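Side-chain contacts in acetone carboxylase alpha subunit (Xanthobacter autotrophicus Py2, PDB 5M45), which belongs to the hydantoinase B/oxoprolinase family and carries a manganese ion in a six-chain carboxylase assembly: residues A[637-642]-A[655-660]; A[642-647]-A[667-672]. All coordinates share one frame; numbering follows the deposited sequence.

Both contacts fasten helix 636-645 to chain that follows it, on the same side of the subunit, with centres about 8 Å apart. Contact 1 is buried and wholly apolar: a valine of the helix meets a tyrosine ring at the end of helix 652-657 and a valine of the loop just beyond. Contact 2 lies at the surface, where the last turn of the same helix meets strand 669-671 and polar groups take over, with two hydrogen bonds between an asparagine side-chain amide and the strand backbone and a bridging water. The two sites join directly: Val-660 O probably accepts a hydrogen bond from Asp-672 N, and Ala-640 CB packs on Val-671 CG2.

Contact 1. Residues A[637-642]-A[655-660]; sequences QAVADD and EVYGVV
The ring of Tyr-657 is covered on one face by Val-639, whose CG2 stands 4.2 Å from the ring centroid in a CH-pi contact 26° off the normal. On the opposite face Val-656 CG1 lies 3.7 Å above the plane of the Tyr-657 ring, over its centre, so the ring is held between two valine methyls. Val-639 CG2 leans to the CB end of the ring, coming closest to Tyr-657 CG at 3.9 Å. The same methyl also meets Val-659 CG2 at 3.8 Å. With Val-639 CG1 anti to the backbone N (chi1 179°), the two branches divide the work: CG2 takes both partners, while CG1 lies alongside CB of Val-659.

The fold here is two successive helices, 636-645 and 652-657, the second, weakly bonded, giving way at Gly-658. Its positive phi turns the chain out of the helix, and both Tyr-657 and Val-659 face Val-639. Val-659 also rests on helix 673-690, where Arg-680 NE bonds to Tyr-657 O. Along helix 636-645, Gln-637 NE2 donates to Asp-641 OD1 at 2.9 Å, approaching 40° out of the carboxylate plane. The buried carboxylate of Asp-642 forms salt bridges with Arg-515 and Arg-634.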
loop_
_atom_site.group_PDB
_atom_site.type_symbol
_atom_site.label_atom_id
_atom_site.label_comp_id
_atom_site.label_asym_id
_atom_site.label_seq_id
_atom_site.Cartn_x
_atom_site.Cartn_y
_atom_site.Cartn_z
ATOM N N GLN A 637 50.508 -14.974 23.486
ATOM C CA GLN A 637 49.674 -16.130 23.868
ATOM C C GLN A 637 48.205 -15.945 23.425
ATOM O O GLN A 637 47.540 -16.913 23.100
ATOM C CB GLN A 637 49.782 -16.417 25.382
ATOM C CG GLN A 637 49.111 -17.712 25.854
ATOM C CD GLN A 637 49.670 -18.932 25.132
ATOM O OE1 GLN A 637 50.888 -19.152 25.083
ATOM N NE2 GLN A 637 48.799 -19.712 24.527
ATOM N N ALA A 638 47.716 -14.708 23.393
ATOM C CA ALA A 638 46.332 -14.446 22.966
ATOM C C ALA A 638 46.140 -14.728 21.464
ATOM O O ALA A 638 45.048 -15.133 21.048
ATOM C CB ALA A 638 45.904 -13.007 23.310
ATOM N N VAL A 639 47.199 -14.524 20.670
ATOM C CA VAL A 639 47.203 -14.868 19.250
ATOM C C VAL A 639 47.144 -16.407 19.125
ATOM O O VAL A 639 46.296 -16.929 18.398
ATOM C CB VAL A 639 48.394 -14.252 18.475
ATOM C CG1 VAL A 639 48.363 -14.658 17.003
ATOM C CG2 VAL A 639 48.394 -12.728 18.582
ATOM N N ALA A 640 47.996 -17.139 19.843
ATOM C CA ALA A 640 47.947 -18.607 19.805
ATOM C C ALA A 640 46.559 -19.159 20.248
ATOM O O ALA A 640 45.986 -20.043 19.579
ATOM C CB ALA A 640 49.051 -19.203 20.665
ATOM N N ASP A 641 46.013 -18.607 21.335
ATOM C CA ASP A 641 44.662 -18.981 21.809
ATOM C C ASP A 641 43.599 -18.739 20.726
ATOM O O ASP A 641 42.734 -19.579 20.515
ATOM C CB ASP A 641 44.245 -18.194 23.071
ATOM C CG ASP A 641 45.109 -18.513 24.300
ATOM O OD1 ASP A 641 45.885 -19.494 24.309
ATOM O OD2 ASP A 641 45.051 -17.754 25.289
ATOM N N ASP A 642 43.687 -17.598 20.045
ATOM C CA ASP A 642 42.761 -17.270 18.936
ATOM C C ASP A 642 42.823 -18.273 17.771
ATOM O O ASP A 642 41.771 -18.645 17.225
ATOM C CB ASP A 642 43.022 -15.862 18.390
ATOM C CG ASP A 642 42.428 -14.758 19.239
ATOM O OD1 ASP A 642 41.614 -15.040 20.139
ATOM O OD2 ASP A 642 42.758 -13.560 18.974
ATOM N N GLU A 655 51.903 -12.054 9.665
ATOM C CA GLU A 655 51.826 -10.794 8.915
ATOM C C GLU A 655 51.167 -9.653 9.708
ATOM O O GLU A 655 51.651 -8.526 9.697
ATOM C CB GLU A 655 51.068 -11.010 7.606
ATOM C CG GLU A 655 51.038 -9.769 6.686
ATOM C CD GLU A 655 52.323 -9.532 5.879
ATOM O OE1 GLU A 655 53.003 -10.515 5.607
ATOM O OE2 GLU A 655 52.656 -8.357 5.524
ATOM N N VAL A 656 50.091 -9.956 10.419
ATOM C CA VAL A 656 49.314 -8.938 11.146
ATOM C C VAL A 656 49.889 -8.637 12.541
ATOM O O VAL A 656 50.081 -7.471 12.895
ATOM C CB VAL A 656 47.839 -9.381 11.251
ATOM C CG1 VAL A 656 47.028 -8.449 12.146
ATOM C CG2 VAL A 656 47.217 -9.457 9.854
ATOM N N TYR A 657 50.155 -9.685 13.329
ATOM C CA TYR A 657 50.540 -9.520 14.731
ATOM C C TYR A 657 52.040 -9.716 15.002
ATOM O O TYR A 657 52.504 -9.419 16.118
ATOM C CB TYR A 657 49.737 -10.514 15.587
ATOM C CG TYR A 657 48.227 -10.361 15.526
ATOM C CD1 TYR A 657 47.581 -9.407 16.322
ATOM C CD2 TYR A 657 47.445 -11.184 14.744
ATOM C CE1 TYR A 657 46.212 -9.267 16.298
ATOM C CE2 TYR A 657 46.073 -11.057 14.726
ATOM C CZ TYR A 657 45.447 -10.088 15.493
ATOM O OH TYR A 657 44.072 -9.932 15.468
ATOM N N GLY A 658 52.787 -10.200 14.012
ATOM C CA GLY A 658 54.211 -10.477 14.179
ATOM C C GLY A 658 54.491 -11.625 15.131
ATOM O O GLY A 658 55.575 -11.688 15.739
ATOM N N VAL A 659 53.523 -12.538 15.280
ATOM C CA VAL A 659 53.675 -13.658 16.217
ATOM C C VAL A 659 53.979 -14.942 15.444
ATOM O O VAL A 659 53.297 -15.271 14.462
ATOM C CB VAL A 659 52.409 -13.815 17.116
ATOM C CG1 VAL A 659 52.511 -15.045 18.016
ATOM C CG2 VAL A 659 52.177 -12.555 17.954
ATOM N N VAL A 660 55.037 -15.640 15.873
ATOM C CA VAL A 660 55.410 -16.932 15.302
ATOM C C VAL A 660 54.825 -18.038 16.176
ATOM O O VAL A 660 55.154 -18.142 17.357
ATOM C CB VAL A 660 56.944 -17.084 15.196
ATOM C CG1 VAL A 660 57.315 -18.450 14.596
ATOM C CG2 VAL A 660 57.529 -15.936 14.363
#

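Contact 2. Residues A[642-647]-A[667-672]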
loop_
_atom_site.group_PDB
_atom_site.type_symbol
_atom_site.label_atom_id
_atom_site.label_comp_id
_atom_site.label_asym_id
_atom_site.label_seq_id
_atom_site.Cartn_x
_atom_site.Cartn_y
_atom_site.Cartn_z
ATOM N N ASP A 642 43.687 -17.598 20.045
ATOM C CA ASP A 642 42.761 -17.270 18.936
ATOM C C ASP A 642 42.823 -18.273 17.771
ATOM O O ASP A 642 41.771 -18.645 17.225
ATOM C CB ASP A 642 43.022 -15.862 18.390
ATOM C CG ASP A 642 42.428 -14.758 19.239
ATOM O OD1 ASP A 642 41.614 -15.040 20.139
ATOM O OD2 ASP A 642 42.758 -13.560 18.974
ATOM N N ILE A 643 44.041 -18.690 17.392
ATOM C CA ILE A 643 44.183 -19.699 16.337
ATOM C C ILE A 643 43.573 -21.026 16.782
ATOM O O ILE A 643 42.791 -21.618 16.025
ATOM C CB ILE A 643 45.650 -19.887 15.903
ATOM C CG1 ILE A 643 46.188 -18.557 15.337
ATOM C CG2 ILE A 643 45.789 -21.003 14.860
ATOM C CD1 ILE A 643 47.695 -18.490 15.331
ATOM N N ASN A 644 43.900 -21.474 18.006
ATOM C CA ASN A 644 43.359 -22.732 18.535
ATOM C C ASN A 644 41.840 -22.684 18.695
ATOM O O ASN A 644 41.187 -23.701 18.524
ATOM C CB ASN A 644 44.017 -23.097 19.869
ATOM C CG ASN A 644 45.490 -23.526 19.691
ATOM O OD1 ASN A 644 45.891 -24.127 18.670
ATOM N ND2 ASN A 644 46.308 -23.184 20.667
ATOM N N GLY A 645 41.281 -21.509 18.985
ATOM C CA GLY A 645 39.848 -21.365 19.211
ATOM C C GLY A 645 38.992 -21.084 17.977
ATOM O O GLY A 645 37.749 -21.056 18.085
ATOM N N GLY A 646 39.623 -20.879 16.812
ATOM C CA GLY A 646 38.900 -20.562 15.561
ATOM C C GLY A 646 38.536 -19.085 15.332
ATOM O O GLY A 646 37.712 -18.776 14.471
ATOM N N TYR A 647 39.160 -18.185 16.090
ATOM C CA TYR A 647 38.937 -16.741 15.961
ATOM C C TYR A 647 39.782 -16.040 14.888
ATOM O O TYR A 647 39.373 -14.990 14.358
ATOM C CB TYR A 647 39.104 -16.021 17.322
ATOM C CG TYR A 647 38.132 -16.497 18.404
ATOM C CD1 TYR A 647 36.873 -15.928 18.536
ATOM C CD2 TYR A 647 38.488 -17.500 19.310
ATOM C CE1 TYR A 647 35.975 -16.355 19.515
ATOM C CE2 TYR A 647 37.611 -17.946 20.295
ATOM C CZ TYR A 647 36.364 -17.364 20.408
ATOM O OH TYR A 647 35.462 -17.784 21.366
ATOM N N GLY A 667 48.709 -31.246 18.671
ATOM C CA GLY A 667 47.952 -30.540 17.614
ATOM C C GLY A 667 47.647 -29.074 17.918
ATOM O O GLY A 667 47.101 -28.383 17.055
ATOM N N GLN A 668 48.014 -28.594 19.114
ATOM C CA GLN A 668 47.749 -27.205 19.543
ATOM C C GLN A 668 48.918 -26.264 19.213
ATOM O O GLN A 668 50.078 -26.621 19.408
ATOM C CB GLN A 668 47.499 -27.156 21.051
ATOM C CG GLN A 668 46.252 -27.890 21.521
ATOM C CD GLN A 668 44.979 -27.204 21.095
ATOM O OE1 GLN A 668 44.564 -26.209 21.699
ATOM N NE2 GLN A 668 44.355 -27.715 20.030
ATOM N N TYR A 669 48.609 -25.080 18.710
ATOM C CA TYR A 669 49.636 -24.066 18.448
ATOM C C TYR A 669 50.155 -23.428 19.745
ATOM O O TYR A 669 49.402 -23.114 20.643
ATOM C CB TYR A 669 49.105 -22.971 17.513
ATOM C CG TYR A 669 48.876 -23.423 16.096
ATOM C CD1 TYR A 669 49.913 -23.397 15.154
ATOM C CD2 TYR A 669 47.619 -23.881 15.677
ATOM C CE1 TYR A 669 49.696 -23.777 13.833
ATOM C CE2 TYR A 669 47.387 -24.276 14.364
ATOM C CZ TYR A 669 48.436 -24.239 13.453
ATOM O OH TYR A 669 48.226 -24.614 12.150
ATOM N N GLY A 670 51.458 -23.229 19.816
ATOM C CA GLY A 670 52.121 -22.503 20.917
ATOM C C GLY A 670 53.075 -21.438 20.388
ATOM O O GLY A 670 53.427 -21.456 19.220
ATOM N N VAL A 671 53.492 -20.519 21.242
ATOM C CA VAL A 671 54.305 -19.375 20.814
ATOM C C VAL A 671 55.805 -19.698 20.835
ATOM O O VAL A 671 56.298 -20.251 21.810
ATOM C CB VAL A 671 54.071 -18.171 21.754
ATOM C CG1 VAL A 671 55.009 -17.006 21.420
ATOM C CG2 VAL A 671 52.591 -17.740 21.697
ATOM N N ASP A 672 56.520 -19.331 19.768
ATOM C CA ASP A 672 58.007 -19.221 19.777
ATOM C C ASP A 672 58.376 -17.786 20.181
ATOM O O ASP A 672 58.305 -16.871 19.358
ATOM C CB ASP A 672 58.604 -19.586 18.387
ATOM C CG ASP A 672 60.119 -19.578 18.366
ATOM O OD1 ASP A 672 60.777 -18.897 19.180
ATOM O OD2 ASP A 672 60.675 -20.275 17.496
HETATM O O HOH W 1 42.142 -26.414 18.588
#
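Asn-644, in the last turn of helix 636-645, comes level with Gln-668 just ahead of strand 669-671, their CA atoms 6.3 Å apart, and beyond it the helix closes in a Schellman motif at Gly-646. The side-chain amide of Asn-644 grips the backbone of one strand residue at two points. Its OD1 receives Tyr-669 N at 2.9 Å, and its ND2 donates to Tyr-669 O at 3.1 Å. In each bond the donor lies in the carbonyl plane, on a lone pair, and together they fix the rotation of the amide. Asn-644 OD1 also sits at the edge of the Tyr-669 ring, near its plane. Ile-643 CG2 reaches CD2 of the same ring at 3.5 Å, the two side chains crossing at about a right angle.

Gln-668 folds back over the Asn-644 amide. A bend at chi2 (-70°) stacks the two amide groups with their planes 27° apart, and Gln-668 OE1 lies 3.5 Å from Asn-644 CG. Gln-668 NE2 donates to a water that in turn donates to Asn-644 O, linking the side chain to the helix terminus.

Strand 669-671 pairs with strand 661-663 in a two-stranded antiparallel sheet, where Gly-670 bonds to Arg-662. Asn-644 offers the N-H and C=O of Tyr-669 an acceptor and a donor, somewhat as a neighbouring strand might. The outcome is a surface junction held chiefly by directional, uncharged hydrogen bonds; between the two segments, apolar contact is limited to Ile-643 against the tyrosine ring.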